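Local coordinates for protein putative alpha-N-acetylgalactosaminidase (Bacillus halodurans C-125, PDB 3CC1) that probably hydrolyses terminal alpha-linked N-acetylgalactosamine residues from glycans and glycoconjugates, with a TIM-barrel domain and a C-terminal beta-sandwich domain, at residues 14-19 / 319-324; 43-48 / 336-341; 185-190 / 216-221; 245-250 / 375-380; 307-312 / 424-429. One frame throughout, in Å; residues are numbered along the deposited sequence. Where two conformers were deposited one is given.

Contact 1. Residues 14-19 / 319-324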
# COMPACT_ATOMS: atom_id res chain seq x y z
N MSE A 14 25.33 21.97 -5.76
CA MSE A 14 25.58 21.40 -7.06
C MSE A 14 27.05 21.02 -7.18
O MSE A 14 27.96 21.84 -6.91
CB MSE A 14 25.23 22.41 -8.17
CG MSE A 14 23.74 22.78 -8.25
SE MSE A 14 23.40 24.14 -9.54
CE MSE A 14 24.20 23.31 -11.12
N GLY A 15 27.29 19.78 -7.58
CA GLY A 15 28.63 19.28 -7.68
C GLY A 15 28.74 17.88 -8.20
O GLY A 15 27.86 17.41 -8.90
N TRP A 16 29.88 17.27 -7.91
CA TRP A 16 30.25 15.94 -8.33
C TRP A 16 30.66 15.19 -7.07
O TRP A 16 31.30 15.73 -6.18
CB TRP A 16 31.40 15.99 -9.35
CG TRP A 16 32.09 14.68 -9.67
CD1 TRP A 16 31.74 13.78 -10.63
CD2 TRP A 16 33.26 14.12 -9.03
NE1 TRP A 16 32.56 12.68 -10.59
CE2 TRP A 16 33.53 12.88 -9.65
CE3 TRP A 16 34.08 14.53 -7.96
CZ2 TRP A 16 34.60 12.09 -9.29
CZ3 TRP A 16 35.18 13.73 -7.62
CH2 TRP A 16 35.42 12.53 -8.28
N ASN A 17 30.27 13.93 -7.01
CA ASN A 17 30.63 13.03 -5.93
C ASN A 17 31.23 11.73 -6.51
O ASN A 17 30.73 11.20 -7.48
CB ASN A 17 29.40 12.80 -5.05
CG ASN A 17 29.62 11.82 -3.91
OD1 ASN A 17 29.90 10.65 -4.14
ND2 ASN A 17 29.49 12.30 -2.68
N SER A 18 32.31 11.25 -5.89
CA SER A 18 33.13 10.14 -6.40
C SER A 18 32.47 8.76 -6.29
O SER A 18 32.99 7.81 -6.86
CB SER A 18 34.46 10.08 -5.64
OG SER A 18 34.29 9.75 -4.28
N TRP A 19 31.34 8.65 -5.59
CA TRP A 19 30.80 7.34 -5.22
C TRP A 19 30.30 6.47 -6.39
O TRP A 19 30.65 5.30 -6.48
CB TRP A 19 29.69 7.45 -4.17
CG TRP A 19 29.23 6.11 -3.75
CD1 TRP A 19 28.12 5.46 -4.19
CD2 TRP A 19 29.86 5.21 -2.81
NE1 TRP A 19 28.02 4.23 -3.60
CE2 TRP A 19 29.06 4.05 -2.75
CE3 TRP A 19 31.00 5.28 -2.02
CZ2 TRP A 19 29.40 2.95 -1.95
CZ3 TRP A 19 31.33 4.20 -1.22
CH2 TRP A 19 30.54 3.05 -1.20
N GLY A 319 28.75 10.38 -12.24
CA GLY A 319 29.57 9.86 -13.32
C GLY A 319 30.97 10.46 -13.38
O GLY A 319 31.30 11.46 -12.72
N GLU A 320 31.81 9.78 -14.14
CA GLU A 320 33.12 10.26 -14.52
C GLU A 320 32.92 11.30 -15.60
O GLU A 320 32.75 10.97 -16.77
CB GLU A 320 34.01 9.11 -15.01
CG GLU A 320 35.35 9.54 -15.68
CD GLU A 320 36.15 10.59 -14.88
OE1 GLU A 320 36.72 10.25 -13.82
OE2 GLU A 320 36.22 11.74 -15.36
N LEU A 321 32.97 12.56 -15.18
CA LEU A 321 32.66 13.70 -16.04
C LEU A 321 33.45 13.72 -17.34
O LEU A 321 32.93 14.16 -18.40
CB LEU A 321 32.88 15.02 -15.29
CG LEU A 321 31.81 15.43 -14.26
CD1 LEU A 321 32.34 16.56 -13.39
CD2 LEU A 321 30.49 15.82 -14.93
N ARG A 322 34.70 13.27 -17.28
CA ARG A 322 35.61 13.38 -18.41
C ARG A 322 35.14 12.52 -19.56
O ARG A 322 35.51 12.76 -20.70
CB ARG A 322 37.06 13.04 -18.05
CG ARG A 322 37.79 14.16 -17.35
CD ARG A 322 39.06 13.68 -16.71
NE ARG A 322 38.82 12.67 -15.68
CZ ARG A 322 39.78 11.94 -15.13
NH1 ARG A 322 41.04 12.15 -15.43
NH2 ARG A 322 39.50 11.03 -14.21
N ASP A 323 34.29 11.55 -19.26
CA ASP A 323 33.79 10.64 -20.29
C ASP A 323 32.41 11.04 -20.82
O ASP A 323 31.78 10.27 -21.53
CB ASP A 323 33.73 9.22 -19.76
CG ASP A 323 35.10 8.65 -19.52
OD1 ASP A 323 36.04 9.14 -20.17
OD2 ASP A 323 35.24 7.72 -18.70
N ASN A 324 31.94 12.22 -20.45
CA ASN A 324 30.61 12.68 -20.87
C ASN A 324 30.48 12.69 -22.40
O ASN A 324 31.44 12.94 -23.11
CB ASN A 324 30.32 14.11 -20.40
CG ASN A 324 29.82 14.19 -18.98
OD1 ASN A 324 29.54 13.16 -18.34
ND2 ASN A 324 29.67 15.42 -18.49

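Contact 2. Residues 43-48 / 336-341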
# COMPACT_ATOMS: atom_id res chain seq x y z
N LYS A 43 31.28 25.16 -14.30
CA LYS A 43 31.37 26.11 -13.22
C LYS A 43 30.43 27.30 -13.48
O LYS A 43 29.75 27.81 -12.61
CB LYS A 43 32.83 26.59 -13.06
CG LYS A 43 33.05 27.61 -11.99
CD LYS A 43 34.55 27.84 -11.73
CE LYS A 43 35.26 28.49 -12.92
NZ LYS A 43 36.73 28.64 -12.65
N LYS A 44 30.37 27.71 -14.73
CA LYS A 44 29.63 28.92 -15.07
C LYS A 44 28.11 28.71 -14.89
O LYS A 44 27.35 29.66 -14.81
CB LYS A 44 29.97 29.37 -16.49
CG LYS A 44 29.42 28.48 -17.61
CD LYS A 44 29.56 29.12 -19.00
CE LYS A 44 28.24 29.75 -19.45
NZ LYS A 44 28.22 30.32 -20.85
N TYR A 45 27.68 27.47 -14.79
CA TYR A 45 26.24 27.15 -14.65
C TYR A 45 25.86 26.90 -13.19
O TYR A 45 24.71 26.64 -12.90
CB TYR A 45 25.87 25.91 -15.46
CG TYR A 45 25.99 26.15 -16.92
CD1 TYR A 45 25.00 26.82 -17.62
CD2 TYR A 45 27.11 25.73 -17.61
CE1 TYR A 45 25.12 27.07 -18.95
CE2 TYR A 45 27.24 25.97 -18.93
CZ TYR A 45 26.25 26.65 -19.59
OH TYR A 45 26.40 26.86 -20.92
N GLY A 46 26.84 26.92 -12.29
CA GLY A 46 26.58 26.83 -10.84
C GLY A 46 27.11 25.59 -10.14
O GLY A 46 26.97 25.44 -8.91
N TRP A 47 27.71 24.69 -10.93
CA TRP A 47 28.35 23.48 -10.41
C TRP A 47 29.64 23.87 -9.71
O TRP A 47 30.52 24.48 -10.29
CB TRP A 47 28.67 22.48 -11.54
CG TRP A 47 27.46 22.03 -12.28
CD1 TRP A 47 26.91 22.61 -13.39
CD2 TRP A 47 26.63 20.90 -11.98
NE1 TRP A 47 25.78 21.94 -13.78
CE2 TRP A 47 25.57 20.90 -12.93
CE3 TRP A 47 26.65 19.92 -10.99
CZ2 TRP A 47 24.58 19.93 -12.94
CZ3 TRP A 47 25.64 18.96 -10.98
CH2 TRP A 47 24.62 18.97 -11.96
N GLU A 48 29.76 23.47 -8.44
CA GLU A 48 30.84 23.98 -7.64
C GLU A 48 31.56 23.03 -6.69
O GLU A 48 32.72 23.27 -6.37
CB GLU A 48 30.37 25.24 -6.93
CG GLU A 48 29.50 25.07 -5.82
CD GLU A 48 29.45 26.35 -4.99
OE1 GLU A 48 30.47 27.08 -5.01
OE2 GLU A 48 28.41 26.65 -4.32
N GLY A 336 17.56 26.92 -17.76
CA GLY A 336 16.16 26.89 -17.34
C GLY A 336 15.87 25.86 -16.26
O GLY A 336 15.23 26.17 -15.28
N ILE A 337 16.36 24.65 -16.45
CA ILE A 337 16.20 23.57 -15.46
C ILE A 337 16.94 23.88 -14.15
O ILE A 337 16.43 23.67 -13.06
CB ILE A 337 16.72 22.19 -16.04
CG1 ILE A 337 15.83 21.76 -17.23
CG2 ILE A 337 16.84 21.12 -14.98
CD1 ILE A 337 14.29 21.58 -16.94
N LEU A 338 18.17 24.34 -14.27
CA LEU A 338 18.98 24.64 -13.11
C LEU A 338 18.37 25.77 -12.33
O LEU A 338 18.41 25.81 -11.11
CB LEU A 338 20.40 25.00 -13.52
CG LEU A 338 21.24 23.89 -14.20
CD1 LEU A 338 22.64 24.45 -14.60
CD2 LEU A 338 21.28 22.63 -13.31
N SER A 339 17.78 26.71 -13.05
CA SER A 339 17.13 27.80 -12.38
C SER A 339 15.89 27.37 -11.55
O SER A 339 15.59 27.95 -10.49
CB SER A 339 16.80 28.85 -13.42
OG SER A 339 15.93 29.77 -12.82
N ILE A 340 15.21 26.33 -11.98
CA ILE A 340 14.11 25.76 -11.17
C ILE A 340 14.69 25.26 -9.84
O ILE A 340 14.21 25.62 -8.76
CB ILE A 340 13.32 24.64 -11.92
CG1 ILE A 340 12.67 25.23 -13.16
CG2 ILE A 340 12.28 24.00 -11.01
CD1 ILE A 340 12.20 24.26 -14.19
N ASN A 341 15.75 24.44 -9.93
CA ASN A 341 16.38 23.85 -8.74
C ASN A 341 16.99 24.91 -7.81
O ASN A 341 16.93 24.82 -6.56
CB ASN A 341 17.49 22.89 -9.17
CG ASN A 341 18.22 22.25 -7.98
OD1 ASN A 341 19.28 22.72 -7.57
ND2 ASN A 341 17.65 21.19 -7.44

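Contact 3. Residues 185-190 / 216-221. With SO4 (sulfate ion), chain C; SO4 (sulfate ion), chain E.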
# COMPACT_ATOMS: atom_id res chain seq x y z
N ASP A 185 25.62 7.53 8.20
CA ASP A 185 25.24 6.76 9.41
C ASP A 185 24.75 7.65 10.54
O ASP A 185 24.96 7.36 11.71
CB ASP A 185 26.39 5.95 9.98
CG ASP A 185 25.94 4.98 11.10
OD1 ASP A 185 24.83 4.42 10.95
OD2 ASP A 185 26.66 4.81 12.12
N ILE A 186 24.08 8.72 10.16
CA ILE A 186 23.63 9.72 11.10
C ILE A 186 22.12 9.66 11.24
O ILE A 186 21.60 10.12 12.25
CB ILE A 186 24.15 11.15 10.71
CG1 ILE A 186 24.14 12.05 11.94
CG2 ILE A 186 23.36 11.72 9.51
CD1 ILE A 186 25.03 11.54 13.13
N ALA A 187 21.42 9.10 10.25
CA ALA A 187 20.04 8.70 10.45
C ALA A 187 20.04 7.35 11.27
O ALA A 187 21.09 6.69 11.45
CB ALA A 187 19.28 8.56 9.08
N ALA A 188 18.88 6.95 11.78
CA ALA A 188 18.74 5.64 12.42
C ALA A 188 18.83 4.54 11.34
O ALA A 188 18.05 4.53 10.40
CB ALA A 188 17.41 5.55 13.17
N SER A 189 19.80 3.64 11.47
CA SER A 189 20.00 2.56 10.46
C SER A 189 18.82 1.58 10.44
O SER A 189 18.57 0.89 9.43
CB SER A 189 21.30 1.80 10.74
OG SER A 189 21.25 1.07 11.97
N ARG A 190 18.14 1.52 11.59
CA ARG A 190 17.06 0.54 11.84
C ARG A 190 15.85 1.30 12.40
O ARG A 190 15.07 0.75 13.19
CB ARG A 190 17.49 -0.55 12.84
CG ARG A 190 18.62 -1.44 12.35
CD ARG A 190 18.27 -2.03 11.01
NE ARG A 190 19.27 -2.95 10.48
CZ ARG A 190 20.00 -2.71 9.40
NH1 ARG A 190 19.87 -1.57 8.73
NH2 ARG A 190 20.86 -3.61 8.95
N SER A 216 26.00 18.67 5.90
CA SER A 216 24.89 17.94 5.35
C SER A 216 24.72 16.67 6.16
O SER A 216 25.69 15.94 6.41
CB SER A 216 25.22 17.63 3.91
OG SER A 216 24.20 16.85 3.34
N LEU A 217 23.50 16.42 6.60
CA LEU A 217 23.22 15.25 7.41
C LEU A 217 22.45 14.20 6.58
O LEU A 217 22.91 13.79 5.50
CB LEU A 217 22.49 15.63 8.69
CG LEU A 217 23.36 16.53 9.60
CD1 LEU A 217 22.57 17.00 10.78
CD2 LEU A 217 24.65 15.86 10.06
N SER A 218 21.30 13.74 7.07
CA SER A 218 20.55 12.71 6.31
C SER A 218 19.06 12.95 6.36
O SER A 218 18.34 12.26 7.06
CB SER A 218 20.91 11.28 6.80
OG SER A 218 20.26 10.30 6.01
N PRO A 219 18.58 13.98 5.64
CA PRO A 219 17.19 14.41 5.80
C PRO A 219 16.22 13.53 5.05
O PRO A 219 15.00 13.64 5.23
CB PRO A 219 17.21 15.84 5.21
CG PRO A 219 18.27 15.79 4.17
CD PRO A 219 19.33 14.83 4.71
N GLY A 220 16.75 12.64 4.23
CA GLY A 220 15.90 11.87 3.30
C GLY A 220 15.45 12.74 2.12
O GLY A 220 15.83 13.92 2.01
N PRO A 221 14.63 12.18 1.22
CA PRO A 221 14.00 10.85 1.22
C PRO A 221 14.87 9.68 0.72
O PRO A 221 14.44 8.53 0.81
CB PRO A 221 12.80 11.05 0.30
CG PRO A 221 13.26 12.05 -0.68
CD PRO A 221 14.18 12.99 0.07
S SO4 C . 22.42 7.66 6.68
O1 SO4 C . 21.81 6.68 7.58
O2 SO4 C . 23.75 7.21 6.18
O3 SO4 C . 22.66 8.85 7.50
O4 SO4 C . 21.55 7.97 5.56
S SO4 E . 21.43 -2.39 5.23
O1 SO4 E . 20.94 -2.01 3.89
O2 SO4 E . 21.23 -1.23 6.12
O3 SO4 E . 22.86 -2.78 5.24
O4 SO4 E . 20.65 -3.52 5.71

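Contact 4. Residues 245-250 / 375-380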
# COMPACT_ATOMS: atom_id res chain seq x y z
N ASP A 245 20.90 3.87 -10.95
CA ASP A 245 20.30 3.77 -12.31
C ASP A 245 19.44 2.50 -12.49
O ASP A 245 19.76 1.58 -13.26
CB ASP A 245 21.37 3.88 -13.42
CG ASP A 245 22.50 2.88 -13.28
OD1 ASP A 245 22.94 2.58 -12.13
OD2 ASP A 245 22.97 2.41 -14.31
N ASP A 246 18.37 2.45 -11.70
CA ASP A 246 17.35 1.42 -11.89
C ASP A 246 15.98 2.04 -11.76
O ASP A 246 15.73 2.81 -10.84
CB ASP A 246 17.48 0.28 -10.88
CG ASP A 246 16.55 -0.90 -11.21
OD1 ASP A 246 15.39 -0.89 -10.72
OD2 ASP A 246 16.99 -1.84 -11.92
N TRP A 247 15.12 1.73 -12.71
CA TRP A 247 13.80 2.35 -12.73
C TRP A 247 13.02 2.10 -11.45
O TRP A 247 12.27 2.95 -11.00
CB TRP A 247 12.97 1.88 -13.92
CG TRP A 247 11.56 2.38 -13.86
CD1 TRP A 247 10.45 1.65 -13.66
CD2 TRP A 247 11.13 3.75 -13.98
NE1 TRP A 247 9.34 2.47 -13.66
CE2 TRP A 247 9.73 3.77 -13.83
CE3 TRP A 247 11.80 4.95 -14.18
CZ2 TRP A 247 8.98 4.94 -13.91
CZ3 TRP A 247 11.03 6.13 -14.26
CH2 TRP A 247 9.66 6.11 -14.12
N SER A 248 13.19 0.93 -10.84
CA SER A 248 12.41 0.65 -9.66
C SER A 248 12.71 1.64 -8.53
O SER A 248 11.80 2.06 -7.79
CB SER A 248 12.63 -0.79 -9.15
OG SER A 248 13.95 -0.88 -8.63
N LEU A 249 13.95 2.09 -8.44
CA LEU A 249 14.31 3.12 -7.44
C LEU A 249 13.78 4.51 -7.82
O LEU A 249 13.36 5.30 -6.96
CB LEU A 249 15.81 3.14 -7.25
CG LEU A 249 16.43 1.80 -6.80
CD1 LEU A 249 17.95 1.91 -6.91
CD2 LEU A 249 15.99 1.52 -5.38
N LEU A 250 13.85 4.84 -9.10
CA LEU A 250 13.33 6.16 -9.55
C LEU A 250 11.82 6.22 -9.34
O LEU A 250 11.27 7.17 -8.75
CB LEU A 250 13.73 6.43 -11.01
CG LEU A 250 13.34 7.76 -11.63
CD1 LEU A 250 13.62 8.99 -10.72
CD2 LEU A 250 14.04 7.90 -13.04
N LEU A 375 4.56 7.75 -14.89
CA LEU A 375 5.33 6.72 -14.16
C LEU A 375 4.93 5.30 -14.57
O LEU A 375 5.45 4.32 -14.07
CB LEU A 375 5.15 6.87 -12.66
CG LEU A 375 5.56 8.20 -12.05
CD1 LEU A 375 5.46 8.06 -10.54
CD2 LEU A 375 6.97 8.59 -12.54
N HIS A 376 3.99 5.21 -15.49
CA HIS A 376 3.42 3.94 -15.89
C HIS A 376 4.25 3.28 -16.96
O HIS A 376 5.09 3.93 -17.59
CB HIS A 376 1.99 4.14 -16.42
CG HIS A 376 1.10 2.98 -16.14
ND1 HIS A 376 0.98 2.43 -14.88
CD2 HIS A 376 0.31 2.24 -16.96
CE1 HIS A 376 0.15 1.41 -14.93
NE2 HIS A 376 -0.28 1.27 -16.18
N ASP A 377 3.98 2.00 -17.22
CA ASP A 377 4.80 1.26 -18.18
C ASP A 377 4.14 1.20 -19.55
O ASP A 377 4.59 0.46 -20.43
CB ASP A 377 5.11 -0.15 -17.71
CG ASP A 377 6.03 -0.19 -16.50
OD1 ASP A 377 6.87 0.72 -16.22
OD2 ASP A 377 5.90 -1.21 -15.80
N GLN A 378 3.08 1.96 -19.72
CA GLN A 378 2.50 2.19 -21.04
C GLN A 378 2.21 3.70 -21.19
O GLN A 378 2.20 4.42 -20.20
CB GLN A 378 1.23 1.34 -21.28
CG GLN A 378 1.52 -0.15 -21.73
N GLN A 379 2.02 4.15 -22.42
CA GLN A 379 1.77 5.58 -22.67
C GLN A 379 0.49 6.03 -21.98
O GLN A 379 -0.44 5.27 -21.81
CB GLN A 379 1.79 5.93 -24.18
CG GLN A 379 0.49 5.87 -24.91
CD GLN A 379 0.40 6.94 -26.04
OE1 GLN A 379 -0.44 7.89 -25.99
NE2 GLN A 379 1.27 6.81 -27.04
N LYS A 380 0.48 7.27 -21.51
CA LYS A 380 -0.65 7.83 -20.83
C LYS A 380 -0.77 9.29 -21.25
O LYS A 380 0.21 9.92 -21.65
CB LYS A 380 -0.45 7.76 -19.31
CG LYS A 380 -0.55 6.37 -18.68
CD LYS A 380 -1.91 6.13 -18.03
CE LYS A 380 -2.27 4.63 -17.88
O HOH W 1 6.51 1.84 -13.84

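Contact 5. Residues 307-312 / 424-429. Unlike the reference sequence in segment 307-312: H312 (reference Arg).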
# COMPACT_ATOMS: atom_id res chain seq x y z
N LEU A 307 12.20 15.85 -11.44
CA LEU A 307 11.75 15.71 -10.06
C LEU A 307 12.76 16.34 -9.08
O LEU A 307 12.39 17.06 -8.13
CB LEU A 307 11.50 14.21 -9.70
CG LEU A 307 11.21 13.96 -8.22
CD1 LEU A 307 9.93 14.70 -7.83
CD2 LEU A 307 11.11 12.43 -7.86
N TRP A 308 14.04 16.05 -9.31
CA TRP A 308 15.14 16.58 -8.52
C TRP A 308 15.15 18.11 -8.60
O TRP A 308 15.33 18.78 -7.62
CB TRP A 308 16.51 16.08 -9.00
CG TRP A 308 17.08 14.78 -8.42
CD1 TRP A 308 18.33 14.62 -7.91
CD2 TRP A 308 16.45 13.48 -8.33
NE1 TRP A 308 18.52 13.33 -7.51
CE2 TRP A 308 17.39 12.60 -7.77
CE3 TRP A 308 15.19 12.98 -8.66
CZ2 TRP A 308 17.12 11.27 -7.55
CZ3 TRP A 308 14.92 11.63 -8.44
CH2 TRP A 308 15.88 10.79 -7.88
N ALA A 309 14.93 18.64 -9.79
CA ALA A 309 14.86 20.11 -9.98
C ALA A 309 13.71 20.74 -9.21
O ALA A 309 13.90 21.65 -8.43
CB ALA A 309 14.74 20.46 -11.48
N ILE A 310 12.51 20.20 -9.40
CA ILE A 310 11.28 20.81 -8.90
C ILE A 310 11.17 20.68 -7.39
O ILE A 310 10.50 21.49 -6.76
CB ILE A 310 10.03 20.20 -9.59
CG1 ILE A 310 8.84 21.18 -9.53
CG2 ILE A 310 9.66 18.85 -8.96
CD1 ILE A 310 8.71 22.07 -10.71
N CYS A 311 11.87 19.73 -6.77
CA CYS A 311 11.81 19.64 -5.31
C CYS A 311 13.04 20.23 -4.55
O CYS A 311 13.10 20.18 -3.32
CB CYS A 311 11.45 18.23 -4.86
SG CYS A 311 12.78 17.12 -4.84
N HIS A 312 13.97 20.83 -5.28
CA HIS A 312 15.18 21.45 -4.69
C HIS A 312 16.15 20.42 -4.10
O HIS A 312 16.78 20.67 -3.09
CB HIS A 312 14.81 22.46 -3.60
CG HIS A 312 14.17 23.72 -4.10
ND1 HIS A 312 14.72 24.49 -5.11
CD2 HIS A 312 13.07 24.39 -3.68
CE1 HIS A 312 13.97 25.55 -5.30
NE2 HIS A 312 12.98 25.53 -4.44
N SER A 424 8.44 12.34 -19.03
CA SER A 424 7.90 13.48 -18.34
C SER A 424 8.04 14.73 -19.22
O SER A 424 8.69 14.73 -20.26
CB SER A 424 8.59 13.71 -17.01
OG SER A 424 9.98 13.92 -17.19
N MSE A 425 7.40 15.79 -18.77
CA MSE A 425 7.55 17.08 -19.41
C MSE A 425 7.63 18.17 -18.39
O MSE A 425 6.78 18.27 -17.48
CB MSE A 425 6.34 17.32 -20.29
CG MSE A 425 6.23 18.80 -20.56
SE MSE A 425 7.26 19.21 -22.17
CE MSE A 425 5.53 18.87 -22.97
N MSE A 426 8.64 19.03 -18.54
CA MSE A 426 8.75 20.22 -17.71
C MSE A 426 8.26 21.46 -18.48
O MSE A 426 8.79 21.79 -19.55
CB MSE A 426 10.19 20.40 -17.23
CG MSE A 426 10.39 21.62 -16.36
SE MSE A 426 9.61 21.44 -14.61
CE MSE A 426 11.10 20.60 -13.65
N LEU A 427 7.21 22.08 -17.95
CA LEU A 427 6.60 23.24 -18.59
C LEU A 427 6.94 24.52 -17.84
O LEU A 427 7.03 24.54 -16.60
CB LEU A 427 5.07 23.11 -18.66
CG LEU A 427 4.45 21.85 -19.27
CD1 LEU A 427 3.02 21.70 -18.85
CD2 LEU A 427 4.54 21.92 -20.79
N LYS A 428 7.17 25.57 -18.63
CA LYS A 428 7.14 26.94 -18.12
C LYS A 428 5.85 27.59 -18.54
O LYS A 428 5.48 27.54 -19.71
CB LYS A 428 8.32 27.77 -18.64
CG LYS A 428 8.32 29.22 -18.13
CD LYS A 428 9.62 29.93 -18.39
CE LYS A 428 9.74 30.52 -19.77
NZ LYS A 428 11.10 31.16 -19.95
N LEU A 429 5.18 28.21 -17.58
CA LEU A 429 3.96 28.93 -17.82
C LEU A 429 4.27 30.39 -17.69
O LEU A 429 4.58 30.85 -16.59
CB LEU A 429 2.90 28.56 -16.78
CG LEU A 429 2.22 27.20 -16.79
CD1 LEU A 429 3.22 26.10 -16.84
CD2 LEU A 429 1.33 27.02 -15.58

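Contact 1. Residues 14-19 / 319-324
W16, on the first strand of the TIM barrel, meets the loop 319-324 with the edge of its indole. A chi1 of 168° swings the pyrrole side toward G319; W16 NE1 donates to G319 O at 2.8 Å. The oxygen lies almost in the ring plane, but the N-H points well off it (132°), and the donor is tilted from the carbonyl plane. L321 CD1 comes up obliquely to W16 CD1 at 4.0 Å, leucine and indole lying alongside one another in opposite senses. N17 turns away; its OD1 accepts from W19 N at 2.9 Å and caps the turn that leads into the next helix. The N of S18 lies over one face of the W16 ring, toward its rim. In the loop, R322 grips E320 side-on, NE to OE2 and NH2 to OE1, both from above the carboxylate plane, while R322 NH1 pairs with E29. E320 OE2 also takes R322 N at 2.9 Å on its anti lone pair; Y22 and N34 bond to OE1. The chemistry thus divides: one indole N-H satisfies a buried carbonyl after strand 315-317, and the E320-R322 salt bridge, with the bond from R322 N, ties E320 to the 3-10 turn that follows.

Contact 2. Residues 43-48 / 336-341
L338 reaches from helix 335-343 with its isobutyl group and sets both methyls against the turn 43-48. Its chi1 of -65° carries the branch off the helix, and the extended chi2 (178°) puts CD1 in front. CD1 touches Y45 at the root of the side chain, 3.6 Å from Y45 CB, and rests 3.5 Å from Y45 O; the phenol ring extends beyond the contact, away from L338. W47 takes the other approach: its side chain crosses that of L338 at about a right angle, and the indole meets the methyls obliquely. L338 CD2 lies 4.3 Å from W47 CZ2, and L338 CD1 is 4.1 Å from W47 NE1. That N-H is not idle, since it donates to L332 O at the end of helix 326-332. M14 and L315, on neighbouring barrel strands, extend the same apolar patch. Between the two aromatic residues, G46 turns the chain at positive phi, its N bonded to K43 O at 3.1 Å. Between the last helix of the barrel domain and the loop joining helix 28-41 to strand 49-52 the contact is therefore apolar, methyl against aromatic and backbone, while the indole N-H is satisfied by a carbonyl outside it.

Contact 3. Residues 185-190 / 216-221
I186 and S218 form the close part of this contact between two loops of the TIM barrel, at the C-terminal ends of their strands, where this family places its active site. The methyl CG2 of I186 does the touching: it lies 3.7 Å from S218 CB and 3.9 Å from L217 C, wedged against the chain where it turns from strand into loop. The I186 chi1 of -158° puts CG1 opposite the backbone N and leaves CG2, between N and the carbonyl carbon, to face S218. Next to this, A187 CB sits 3.7 Å from S218 OG, and this side opens toward solvent. A sulfate ion, probably from the crystallisation liquor, bridges the two loops. S218 OG donates to its O4 at 2.7 Å. From the other loop, D185 N gives a bond of 2.8 Å to O2, and the consecutive amides I186 N and A187 N converge on O3, the latter at 3.0 Å and nearly straight (174°). Three backbone N-H groups thus cradle one anion. Farther out the contact loosens: R190 takes no part in the packing but holds a second sulfate at the edge of its guanidinium. R190 NH1 is 3.0 Å from O2 of that sulfate; the bond from NH2 to O4 is weak. NH1 also donates to S189 O, from above the carbonyl plane. I239 of the second subunit packs on S189 and R190. The loops follow strands 180-184 and 214-216, neighbours in the parallel sheet; I186 and L217 both pack on I199 of helix 196-208, I186 also on I202, and P221 lies on helix 247-262.

Contact 4. Residues 245-250 / 375-380
Water 1 is gripped by three groups: it accepts from W247 NE1 at 2.9 Å and donates to both L375 O and D377 OD1, each at 2.7 Å. This is the seam between the TIM barrel and the C-terminal beta domain, where the first turn of helix 247-262 faces the loop after strand 368-374. A chi1 of 173° sends the W247 indole opposite its backbone N and out across the seam. The water sits at its edge in the ring plane, as does L375 O, 3.6 Å from W247 CZ2. W247 NE1 itself is 4.0 Å from D377 OD1, so the water does the bridging that the side chains do not make directly. The carboxylate plane of D377 is turned 58° from the ring. H422 bonds to D377 OD1 and stacks on the W247 ring. H376 NE2 and D377 OD2 make weak reciprocal hydrogen bonds with D377 and H376 of the third subunit. Behind W247, D246 is the N-cap of the helix; it was modelled in two conformers, and in the one given its OD1 accepts from S248 N. At the apolar end of the contact, Y251 and F254 of the same helix also touch L375, and where L375 crosses the indole at about a right angle its CD2 is 4.0 Å from W247 CH2.

Contact 5. Residues 307-312 / 424-429
M426, a selenomethionine, starts straight (chi1 180°), then bends at chi2 (72°) and chi3 (88°), which hooks the terminal SE and CE over the helix end. I310 meets it with its longer branch, CG1, pointing opposite the backbone N and presenting the delta methyl: I310 CD1 is 4.1 Å from M426 SE and just as near its CE. The two side chains cross obliquely. The same M426 CE also lies 4.2 Å from A309 CB, so one methyl lies over two successive residues of helix 298-310. These are contacts of the interface where a barrel helix packs on the antiparallel sheet of the C-terminal beta sandwich. M426 lies on strand 424-431 with A371 of the adjacent strand beside it, while I310 also touches W359 and A361. After a last regular bond from C311 N to L307 O, the helix ends in a Schellman motif, with H312, where the reference sequence has Arg, at positive phi and H312 N bonded back to A309 O at 3.3 Å. At the start of the strand, S424 OG bonds to N306 and T303, polar partners on the same helix.

Overall arrangement
Contacts 1, 2 and 5 are linked in series, from the barrel strands to the C-terminal domain: M14 O meets E48 N at 2.9 Å between contacts 1 and 2, and N341 O meets H312 ND1 at 2.7 Å between contacts 2 and 5. Contact 4 joins through L250 CD1, 3.7 Å from W308 CZ3 of contact 5; centres 17 Å apart, these two seal the barrel against the C-terminal domain. Contact 3, with its sulfates, stands apart near the probable active-site mouth; its nearest atoms are about 7 Å from contact 5 and about 9 Å from contact 1. The pocket of the bound polyether draws G336 from contact 2 and K428 from contact 5.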